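PDB 3BGY: probable mRNA-capping enzyme from Acanthamoeba polyphaga mimivirus, which removes the terminal phosphate from the 5' end of mRNA through this metal-dependent N-terminal domain, the full-length enzyme then adding and methylating the guanosine cap. Local coordinates for residues E17-E22 / I135-W140; E25-Y30 / L213-K218; G33-F38 / E149-A154. One frame throughout, in Å; residues are numbered along the deposited sequence.

Contact 1 (E17-E22 / I135-W140); sequences ENEYNE and IGIDNW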
loop_
_atom_site.group_PDB
_atom_site.type_symbol
_atom_site.label_atom_id
_atom_site.label_comp_id
_atom_site.label_asym_id
_atom_site.label_seq_id
_atom_site.Cartn_x
_atom_site.Cartn_y
_atom_site.Cartn_z
ATOM N N GLU A 17 -25.993 8.435 4.925
ATOM C CA GLU A 17 -26.782 7.389 4.284
ATOM C C GLU A 17 -26.264 7.064 2.874
ATOM O O GLU A 17 -26.121 5.879 2.522
ATOM C CB GLU A 17 -28.269 7.782 4.238
ATOM C CG GLU A 17 -29.146 6.716 3.570
ATOM C CD GLU A 17 -30.602 7.110 3.473
ATOM O OE1 GLU A 17 -30.938 8.281 3.750
ATOM O OE2 GLU A 17 -31.414 6.228 3.137
ATOM N N ASN A 18 -25.894 8.092 2.104
ATOM C CA ASN A 18 -25.398 7.840 0.766
ATOM C C ASN A 18 -24.031 7.162 0.775
ATOM O O ASN A 18 -23.793 6.285 -0.047
ATOM C CB ASN A 18 -25.335 9.101 -0.084
ATOM C CG ASN A 18 -25.063 8.782 -1.547
ATOM O OD1 ASN A 18 -25.751 7.945 -2.151
ATOM N ND2 ASN A 18 -24.031 9.397 -2.109
ATOM N N GLU A 19 -23.146 7.592 1.676
ATOM C CA GLU A 19 -21.809 6.982 1.788
ATOM C C GLU A 19 -21.960 5.531 2.185
ATOM O O GLU A 19 -21.339 4.659 1.586
ATOM C CB GLU A 19 -20.986 7.703 2.831
ATOM C CG GLU A 19 -20.441 9.045 2.345
ATOM C CD GLU A 19 -20.004 9.959 3.468
ATOM O OE1 GLU A 19 -20.186 9.644 4.666
ATOM O OE2 GLU A 19 -19.452 11.025 3.127
ATOM N N TYR A 20 -22.837 5.272 3.154
ATOM C CA TYR A 20 -23.128 3.891 3.604
ATOM C C TYR A 20 -23.524 3.007 2.404
ATOM O O TYR A 20 -22.955 1.939 2.181
ATOM C CB TYR A 20 -24.269 3.922 4.640
ATOM C CG TYR A 20 -24.638 2.593 5.290
ATOM C CD1 TYR A 20 -25.462 1.653 4.620
ATOM C CD2 TYR A 20 -24.262 2.322 6.620
ATOM C CE1 TYR A 20 -25.914 0.470 5.278
ATOM C CE2 TYR A 20 -24.703 1.176 7.278
ATOM C CZ TYR A 20 -25.538 0.251 6.586
ATOM O OH TYR A 20 -25.972 -0.866 7.225
ATOM N N ASN A 21 -24.514 3.444 1.627
ATOM C CA ASN A 21 -24.967 2.647 0.476
ATOM C C ASN A 21 -23.915 2.433 -0.622
ATOM O O ASN A 21 -23.805 1.342 -1.193
ATOM C CB ASN A 21 -26.259 3.265 -0.090
ATOM C CG ASN A 21 -27.420 3.117 0.879
ATOM O OD1 ASN A 21 -27.410 2.219 1.726
ATOM N ND2 ASN A 21 -28.446 3.965 0.741
ATOM N N GLU A 22 -23.097 3.453 -0.847
ATOM C CA GLU A 22 -22.042 3.361 -1.851
ATOM C C GLU A 22 -20.931 2.416 -1.378
ATOM O O GLU A 22 -20.434 1.636 -2.169
ATOM C CB GLU A 22 -21.478 4.745 -2.163
ATOM C CG GLU A 22 -22.405 5.567 -3.045
ATOM C CD GLU A 22 -21.796 6.883 -3.535
ATOM O OE1 GLU A 22 -20.559 7.075 -3.410
ATOM O OE2 GLU A 22 -22.570 7.719 -4.076
ATOM N N ILE A 135 -13.710 7.227 -2.592
ATOM C CA ILE A 135 -14.616 8.234 -2.042
ATOM C C ILE A 135 -14.080 8.860 -0.765
ATOM O O ILE A 135 -13.399 8.212 0.039
ATOM C CB ILE A 135 -16.076 7.728 -1.814
ATOM C CG1 ILE A 135 -16.114 6.513 -0.891
ATOM C CG2 ILE A 135 -16.775 7.443 -3.157
ATOM C CD1 ILE A 135 -17.493 6.228 -0.366
ATOM N N GLY A 136 -14.345 10.155 -0.626
ATOM C CA GLY A 136 -13.942 10.893 0.554
ATOM C C GLY A 136 -15.163 10.829 1.457
ATOM O O GLY A 136 -16.269 10.536 0.995
ATOM N N ILE A 137 -14.949 10.994 2.751
ATOM C CA ILE A 137 -16.042 10.917 3.716
ATOM C C ILE A 137 -16.267 12.300 4.292
ATOM O O ILE A 137 -15.312 12.954 4.701
ATOM C CB ILE A 137 -15.692 9.891 4.836
ATOM C CG1 ILE A 137 -15.526 8.485 4.225
ATOM C CG2 ILE A 137 -16.713 9.913 5.981
ATOM C CD1 ILE A 137 -16.764 7.936 3.503
ATOM N N ASP A 138 -17.527 12.730 4.342
ATOM C CA ASP A 138 -17.855 14.048 4.893
ATOM C C ASP A 138 -17.533 14.124 6.391
ATOM O O ASP A 138 -17.955 13.269 7.184
ATOM C CB ASP A 138 -19.341 14.397 4.678
ATOM C CG ASP A 138 -19.746 14.467 3.206
ATOM O OD1 ASP A 138 -18.889 14.659 2.314
ATOM O OD2 ASP A 138 -20.962 14.334 2.943
ATOM N N ASN A 139 -16.751 15.147 6.753
ATOM C CA ASN A 139 -16.344 15.447 8.132
ATOM C C ASN A 139 -15.428 14.478 8.911
ATOM O O ASN A 139 -15.229 14.637 10.123
ATOM C CB ASN A 139 -17.573 15.852 8.982
ATOM C CG ASN A 139 -18.367 17.003 8.356
ATOM O OD1 ASN A 139 -19.555 16.863 8.048
ATOM N ND2 ASN A 139 -17.701 18.127 8.134
ATOM N N TRP A 140 -14.928 13.441 8.239
ATOM C CA TRP A 140 -13.997 12.483 8.857
ATOM C C TRP A 140 -12.807 12.421 7.919
ATOM O O TRP A 140 -12.965 12.304 6.705
ATOM C CB TRP A 140 -14.615 11.096 9.032
ATOM C CG TRP A 140 -15.746 11.089 10.002
ATOM C CD1 TRP A 140 -17.046 11.409 9.730
ATOM C CD2 TRP A 140 -15.698 10.743 11.383
ATOM N NE1 TRP A 140 -17.813 11.276 10.845
ATOM C CE2 TRP A 140 -17.022 10.865 11.885
ATOM C CE3 TRP A 140 -14.672 10.324 12.252
ATOM C CZ2 TRP A 140 -17.355 10.588 13.226
ATOM C CZ3 TRP A 140 -14.998 10.041 13.604
ATOM C CH2 TRP A 140 -16.338 10.174 14.071
HETATM O O HOH W 1 -18.788 11.557 0.648
#
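Glu19 reaches from helix 17-32 to Ile137 and Asp138, joining this helix to the end of strand 122-136 in the tunnel triphosphatase barrel, where a type II turn from Ile137 to Trp140 leads into strand 142-152. CG of Glu19 lies anti to its carbonyl carbon (chi1 -76°) and the chain beyond it is extended, which carries the carboxylate clear of the helix. OE2 takes the N-H of Asp138 at 2.8 Å, on the syn side, in an almost straight bond (171°), so the second residue of the turn is tied to the helix. The other oxygen, OE1, lies beside the Ile137 side chain, 3.7 Å from CG2, and accepts the backbone N-H of Ser16. Asp138 adds a second carboxylate, turned 56° from the first, its OD2 3.6 Å from Glu19 OE2; this closeness would tend to raise the cost of ionising both, though the N-H groups and water around Glu19 probably offset it. One turn on, Glu22 OE1 lies 3.8 Å from Ile135 CG2, while Asn18 ND2 donates to Glu22 OE2 from above its carboxylate plane. A water gives one hydrogen to Glu19 OE2 at 2.6 Å and the other to Gly136 O at 2.7 Å.

Contact 2 (E25-Y30 / L213-K218); sequences EMLRDY and LELINK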
loop_
_atom_site.group_PDB
_atom_site.type_symbol
_atom_site.label_atom_id
_atom_site.label_comp_id
_atom_site.label_asym_id
_atom_site.label_seq_id
_atom_site.Cartn_x
_atom_site.Cartn_y
_atom_site.Cartn_z
ATOM N N GLU A 25 -21.895 -1.271 -1.746
ATOM C CA GLU A 25 -21.679 -1.731 -3.115
ATOM C C GLU A 25 -20.197 -2.010 -3.365
ATOM O O GLU A 25 -19.868 -3.027 -3.974
ATOM C CB GLU A 25 -22.196 -0.704 -4.140
ATOM C CG GLU A 25 -23.687 -0.417 -3.972
ATOM C CD GLU A 25 -24.271 0.431 -5.086
ATOM O OE1 GLU A 25 -23.793 1.574 -5.290
ATOM O OE2 GLU A 25 -25.221 -0.054 -5.742
ATOM N N MET A 26 -19.321 -1.144 -2.823
ATOM C CA MET A 26 -17.865 -1.317 -2.971
ATOM C C MET A 26 -17.420 -2.584 -2.281
ATOM O O MET A 26 -16.549 -3.294 -2.784
ATOM C CB MET A 26 -17.088 -0.132 -2.396
ATOM C CG MET A 26 -17.211 1.121 -3.197
ATOM S SD MET A 26 -16.475 2.506 -2.296
ATOM C CE MET A 26 -14.736 2.101 -2.448
ATOM N N LEU A 27 -18.022 -2.875 -1.131
ATOM C CA LEU A 27 -17.682 -4.099 -0.377
ATOM C C LEU A 27 -18.101 -5.360 -1.124
ATOM O O LEU A 27 -17.403 -6.374 -1.079
ATOM C CB LEU A 27 -18.319 -4.085 1.021
ATOM C CG LEU A 27 -17.636 -3.189 2.044
ATOM C CD1 LEU A 27 -18.567 -2.842 3.177
ATOM C CD2 LEU A 27 -16.376 -3.865 2.549
ATOM N N ARG A 28 -19.244 -5.288 -1.802
ATOM C CA ARG A 28 -19.737 -6.409 -2.593
ATOM C C ARG A 28 -18.836 -6.618 -3.804
ATOM O O ARG A 28 -18.480 -7.754 -4.104
ATOM C CB ARG A 28 -21.174 -6.162 -3.059
ATOM C CG ARG A 28 -21.778 -7.385 -3.789
ATOM C CD ARG A 28 -23.235 -7.154 -4.178
ATOM N NE ARG A 28 -23.381 -6.125 -5.207
ATOM C CZ ARG A 28 -24.516 -5.831 -5.841
ATOM N NH1 ARG A 28 -25.642 -6.482 -5.559
ATOM N NH2 ARG A 28 -24.523 -4.896 -6.782
ATOM N N ASP A 29 -18.446 -5.522 -4.470
ATOM C CA ASP A 29 -17.557 -5.610 -5.639
ATOM C C ASP A 29 -16.210 -6.193 -5.260
ATOM O O ASP A 29 -15.659 -7.025 -6.000
ATOM C CB ASP A 29 -17.373 -4.250 -6.293
ATOM C CG ASP A 29 -18.613 -3.778 -7.024
ATOM O OD1 ASP A 29 -19.562 -4.567 -7.230
ATOM O OD2 ASP A 29 -18.649 -2.596 -7.384
ATOM N N TYR A 30 -15.724 -5.801 -4.076
ATOM C CA TYR A 30 -14.463 -6.317 -3.520
ATOM C C TYR A 30 -14.559 -7.842 -3.306
ATOM O O TYR A 30 -13.651 -8.585 -3.694
ATOM C CB TYR A 30 -14.135 -5.600 -2.188
ATOM C CG TYR A 30 -13.121 -6.285 -1.276
ATOM C CD1 TYR A 30 -11.766 -6.463 -1.686
ATOM C CD2 TYR A 30 -13.503 -6.796 -0.027
ATOM C CE1 TYR A 30 -10.852 -7.113 -0.880
ATOM C CE2 TYR A 30 -12.580 -7.474 0.790
ATOM C CZ TYR A 30 -11.255 -7.627 0.353
ATOM O OH TYR A 30 -10.358 -8.329 1.110
ATOM N N LEU A 213 -6.488 0.770 7.083
ATOM C CA LEU A 213 -7.154 -0.442 7.560
ATOM C C LEU A 213 -7.497 -1.168 6.254
ATOM O O LEU A 213 -8.344 -0.702 5.484
ATOM C CB LEU A 213 -8.439 -0.140 8.361
ATOM C CG LEU A 213 -9.273 -1.402 8.691
ATOM C CD1 LEU A 213 -8.563 -2.250 9.736
ATOM C CD2 LEU A 213 -10.658 -1.030 9.155
ATOM N N GLU A 214 -6.807 -2.282 5.981
ATOM C CA GLU A 214 -7.042 -3.048 4.753
ATOM C C GLU A 214 -7.790 -4.347 5.050
ATOM O O GLU A 214 -7.476 -5.036 6.020
ATOM C CB GLU A 214 -5.714 -3.385 4.045
ATOM C CG GLU A 214 -4.715 -2.239 3.977
ATOM C CD GLU A 214 -3.944 -2.167 2.676
ATOM O OE1 GLU A 214 -3.737 -3.210 2.013
ATOM O OE2 GLU A 214 -3.526 -1.045 2.321
ATOM N N LEU A 215 -8.757 -4.688 4.197
ATOM C CA LEU A 215 -9.539 -5.918 4.360
ATOM C C LEU A 215 -8.774 -7.116 3.778
ATOM O O LEU A 215 -7.997 -6.978 2.812
ATOM C CB LEU A 215 -10.909 -5.822 3.679
ATOM C CG LEU A 215 -11.808 -4.764 4.321
ATOM C CD1 LEU A 215 -13.146 -4.865 3.654
ATOM C CD2 LEU A 215 -11.965 -4.943 5.816
ATOM N N ILE A 216 -8.980 -8.261 4.422
ATOM C CA ILE A 216 -8.423 -9.559 4.005
ATOM C C ILE A 216 -9.626 -10.316 3.394
ATOM O O ILE A 216 -9.484 -11.050 2.405
ATOM C CB ILE A 216 -7.821 -10.334 5.219
ATOM C CG1 ILE A 216 -6.612 -9.591 5.781
ATOM C CG2 ILE A 216 -7.423 -11.795 4.830
ATOM C CD1 ILE A 216 -6.140 -10.108 7.143
ATOM N N ASN A 217 -10.806 -10.141 3.999
ATOM C CA ASN A 217 -12.063 -10.744 3.503
ATOM C C ASN A 217 -13.127 -9.678 3.696
ATOM O O ASN A 217 -12.917 -8.732 4.468
ATOM C CB ASN A 217 -12.490 -11.963 4.318
ATOM C CG ASN A 217 -11.499 -13.089 4.265
ATOM O OD1 ASN A 217 -11.188 -13.604 3.190
ATOM N ND2 ASN A 217 -10.971 -13.461 5.421
ATOM N N LYS A 218 -14.239 -9.803 2.971
ATOM C CA LYS A 218 -15.383 -8.870 3.085
ATOM C C LYS A 218 -15.934 -8.939 4.503
ATOM O O LYS A 218 -15.820 -9.977 5.172
ATOM C CB LYS A 218 -16.504 -9.301 2.112
ATOM C CG LYS A 218 -17.791 -8.427 2.102
ATOM C CD LYS A 218 -19.053 -9.192 1.610
ATOM C CE LYS A 218 -19.357 -10.453 2.445
ATOM N NZ LYS A 218 -20.806 -10.877 2.412
#
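Leu27 and Lys218 bring the two backbones closest, with 6.3 Å between their CA atoms, where the chain leaves strand 208-215 and loops past the flank of helix 17-32. Tyr30 does most of the work on the helix side. With CG anti to the backbone N (chi1 162°), its ring projects from the helix across the end of the strand. Leu215 comes up obliquely to that ring, its CB 3.7 Å from Tyr30 CE2, and continues beyond it to Leu27: Leu215 CD1 meets Leu27 CD2 at 3.6 Å, the two leucines crossing at about a right angle. Leu27, Tyr30 and Leu215 all also rest on Phe38 of the adjoining strand 36-42, which makes this trio part of the apolar layer between helix and barrel. The rim of the tyrosine is followed by the loop backbone. Asn217 O lies in the ring plane at its edge, and the nitrogen of Lys218 approaches obliquely, 3.6 Å from Tyr30 CE2. Farther out, the hydroxyl sits among peptide groups, with Tyr30 OH 3.1 Å from Ile216 O and 3.2 Å from Leu215 O. Lys218 lays its CG 3.8 Å from Leu27 O before its chain bends at chi3 and the amine runs away from the helix segment. Asn217 turns the other way, and its ND2 is held by Asn185 OD1. Chemically this is mostly apolar and van der Waals contact: shape holds the helix to the strand end, while the phenol carries its one polar atom past Leu215 to the backbone carbonyls of the loop.

Contact 3 (G33-F38 / E149-A154); sequences GDNLEF and EIPLVA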
loop_
_atom_site.group_PDB
_atom_site.type_symbol
_atom_site.label_atom_id
_atom_site.label_comp_id
_atom_site.label_asym_id
_atom_site.label_seq_id
_atom_site.Cartn_x
_atom_site.Cartn_y
_atom_site.Cartn_z
ATOM N N GLY A 33 -14.706 -9.696 -6.696
ATOM C CA GLY A 33 -13.576 -9.487 -7.573
ATOM C C GLY A 33 -12.473 -10.499 -7.370
ATOM O O GLY A 33 -12.490 -11.301 -6.423
ATOM N N ASP A 34 -11.549 -10.512 -8.318
ATOM C CA ASP A 34 -10.417 -11.414 -8.237
ATOM C C ASP A 34 -9.260 -10.746 -7.509
ATOM O O ASP A 34 -8.775 -11.236 -6.479
ATOM C CB ASP A 34 -9.963 -11.800 -9.647
ATOM C CG ASP A 34 -11.051 -12.500 -10.444
ATOM O OD1 ASP A 34 -11.837 -13.254 -9.837
ATOM O OD2 ASP A 34 -11.111 -12.289 -11.678
ATOM N N ASN A 35 -8.893 -9.572 -8.006
ATOM C CA ASN A 35 -7.746 -8.845 -7.477
ATOM C C ASN A 35 -8.043 -7.436 -6.978
ATOM O O ASN A 35 -7.175 -6.552 -6.969
ATOM C CB ASN A 35 -6.654 -8.812 -8.544
ATOM C CG ASN A 35 -6.133 -10.202 -8.901
ATOM O OD1 ASN A 35 -5.684 -10.963 -8.034
ATOM N ND2 ASN A 35 -6.179 -10.523 -10.178
ATOM N N LEU A 36 -9.270 -7.232 -6.529
ATOM C CA LEU A 36 -9.630 -5.938 -5.957
ATOM C C LEU A 36 -9.229 -5.940 -4.481
ATOM O O LEU A 36 -9.262 -6.983 -3.813
ATOM C CB LEU A 36 -11.129 -5.665 -6.118
ATOM C CG LEU A 36 -11.665 -5.444 -7.536
ATOM C CD1 LEU A 36 -13.192 -5.407 -7.516
ATOM C CD2 LEU A 36 -11.136 -4.146 -8.113
ATOM N N GLU A 37 -8.732 -4.797 -4.016
ATOM C CA GLU A 37 -8.316 -4.614 -2.617
ATOM C C GLU A 37 -9.190 -3.518 -2.078
ATOM O O GLU A 37 -9.640 -2.688 -2.848
ATOM C CB GLU A 37 -6.855 -4.212 -2.530
ATOM C CG GLU A 37 -5.872 -5.309 -3.018
ATOM C CD GLU A 37 -6.066 -6.700 -2.381
ATOM O OE1 GLU A 37 -6.484 -6.812 -1.204
ATOM O OE2 GLU A 37 -5.790 -7.700 -3.081
ATOM N N PHE A 38 -9.464 -3.538 -0.780
ATOM C CA PHE A 38 -10.330 -2.533 -0.166
ATOM C C PHE A 38 -9.514 -1.962 0.992
ATOM O O PHE A 38 -9.140 -2.675 1.930
ATOM C CB PHE A 38 -11.620 -3.204 0.309
ATOM C CG PHE A 38 -12.649 -2.248 0.852
ATOM C CD1 PHE A 38 -12.541 -1.753 2.161
ATOM C CD2 PHE A 38 -13.746 -1.879 0.079
ATOM C CE1 PHE A 38 -13.512 -0.911 2.716
ATOM C CE2 PHE A 38 -14.751 -1.020 0.625
ATOM C CZ PHE A 38 -14.622 -0.544 1.944
ATOM N N GLU A 149 -5.214 -4.683 -8.150
ATOM C CA GLU A 149 -3.787 -4.881 -8.037
ATOM C C GLU A 149 -3.565 -6.337 -8.352
ATOM O O GLU A 149 -3.875 -7.212 -7.545
ATOM C CB GLU A 149 -3.293 -4.538 -6.610
ATOM C CG GLU A 149 -3.454 -3.041 -6.225
ATOM C CD GLU A 149 -2.739 -2.632 -4.948
ATOM O OE1 GLU A 149 -1.543 -2.964 -4.789
ATOM O OE2 GLU A 149 -3.372 -1.946 -4.115
ATOM N N ILE A 150 -2.983 -6.593 -9.520
ATOM C CA ILE A 150 -2.746 -7.968 -9.961
ATOM C C ILE A 150 -1.346 -8.423 -9.584
ATOM O O ILE A 150 -0.361 -7.875 -10.072
ATOM C CB ILE A 150 -2.977 -8.064 -11.500
ATOM C CG1 ILE A 150 -4.380 -7.553 -11.838
ATOM C CG2 ILE A 150 -2.768 -9.523 -11.988
ATOM C CD1 ILE A 150 -4.709 -7.469 -13.325
ATOM N N PRO A 151 -1.237 -9.470 -8.743
ATOM C CA PRO A 151 0.097 -9.933 -8.349
ATOM C C PRO A 151 0.671 -10.843 -9.412
ATOM O O PRO A 151 -0.054 -11.616 -10.043
ATOM C CB PRO A 151 -0.175 -10.738 -7.065
ATOM C CG PRO A 151 -1.582 -10.393 -6.686
ATOM C CD PRO A 151 -2.271 -10.196 -7.989
ATOM N N LEU A 152 1.960 -10.678 -9.671
ATOM C CA LEU A 152 2.653 -11.537 -10.624
ATOM C C LEU A 152 3.435 -12.457 -9.711
ATOM O O LEU A 152 4.303 -11.994 -8.975
ATOM C CB LEU A 152 3.581 -10.723 -11.526
ATOM C CG LEU A 152 2.980 -10.032 -12.743
ATOM C CD1 LEU A 152 2.275 -8.738 -12.350
ATOM C CD2 LEU A 152 4.108 -9.743 -13.723
ATOM N N VAL A 153 3.066 -13.738 -9.698
ATOM C CA VAL A 153 3.697 -14.723 -8.816
ATOM C C VAL A 153 4.565 -15.788 -9.482
ATOM O O VAL A 153 4.442 -16.050 -10.685
ATOM C CB VAL A 153 2.661 -15.404 -7.890
ATOM C CG1 VAL A 153 2.214 -14.432 -6.797
ATOM C CG2 VAL A 153 1.474 -15.895 -8.695
ATOM N N ALA A 154 5.467 -16.359 -8.679
ATOM C CA ALA A 154 6.410 -17.398 -9.106
ATOM C C ALA A 154 5.683 -18.705 -9.418
ATOM O O ALA A 154 4.701 -19.052 -8.748
ATOM C CB ALA A 154 7.455 -17.629 -8.026
HETATM O O HOH W 2 -4.339 -8.190 -5.152
#
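Glu149 meets Asn35 through the backbone: its N-H points at Asn35 O, 3.0 Å away and nearly straight at 174°, with the donor tilted 21° from the carbonyl plane. Glu149 O lies 3.4 Å from Asn35 CB and accepts a hydrogen from a water 2.6 Å away. That water gives another to Glu37 OE2, so it spans the two strands beside the direct bond. The carboxylate of Glu149 passes Glu37, OE2 4.3 Å from Glu37 CG, and its OE1 makes a long, weak ion pair with Arg85. At Ile150 the contact passes to side chains. CG of Asn35 lies anti to the carbonyl carbon (chi1 -63°), which lays the amide across the second strand with its two ends on different residues: Asn35 ND2 is 3.8 Å from Ile150 CG1, the side chains crossing at about a right angle. Ile150 also continues the sheet through backbone bonding to Tyr126 on strand 122-136. Pro151 takes the other end of the amide, its CD 3.5 Å from Asn35 OD1. Asn35 precedes strand 36-42, whose ladder with strand 142-152 carries on through Glu37 and Thr147. This starts an antiparallel strand pair, one seam of the closed eight-stranded barrel characteristic of tunnel-type RNA triphosphatases.

How the contacts relate
Along the chain the first segments come in order, 17-22, 25-30 and 33-38, so helix 17-32 and the strand after it supply one half of every contact; their partners follow as 135-140, 149-154 and 213-218. Contacts 1 and 2 share the helix, with centres about 15 Å apart, and touch where Met26 SD packs on Ile135 CG1. Contact 3 lies about 13 Å from contact 2 and about 25 Å from contact 1, between centres. Strand 36-42 has strand 142-152 on one side and strand 208-215 on the other, so early, middle and late sequence meet there. Contact 3 is a barrel seam; contacts 1 and 2 lay the N-terminal helix against two other strand ends.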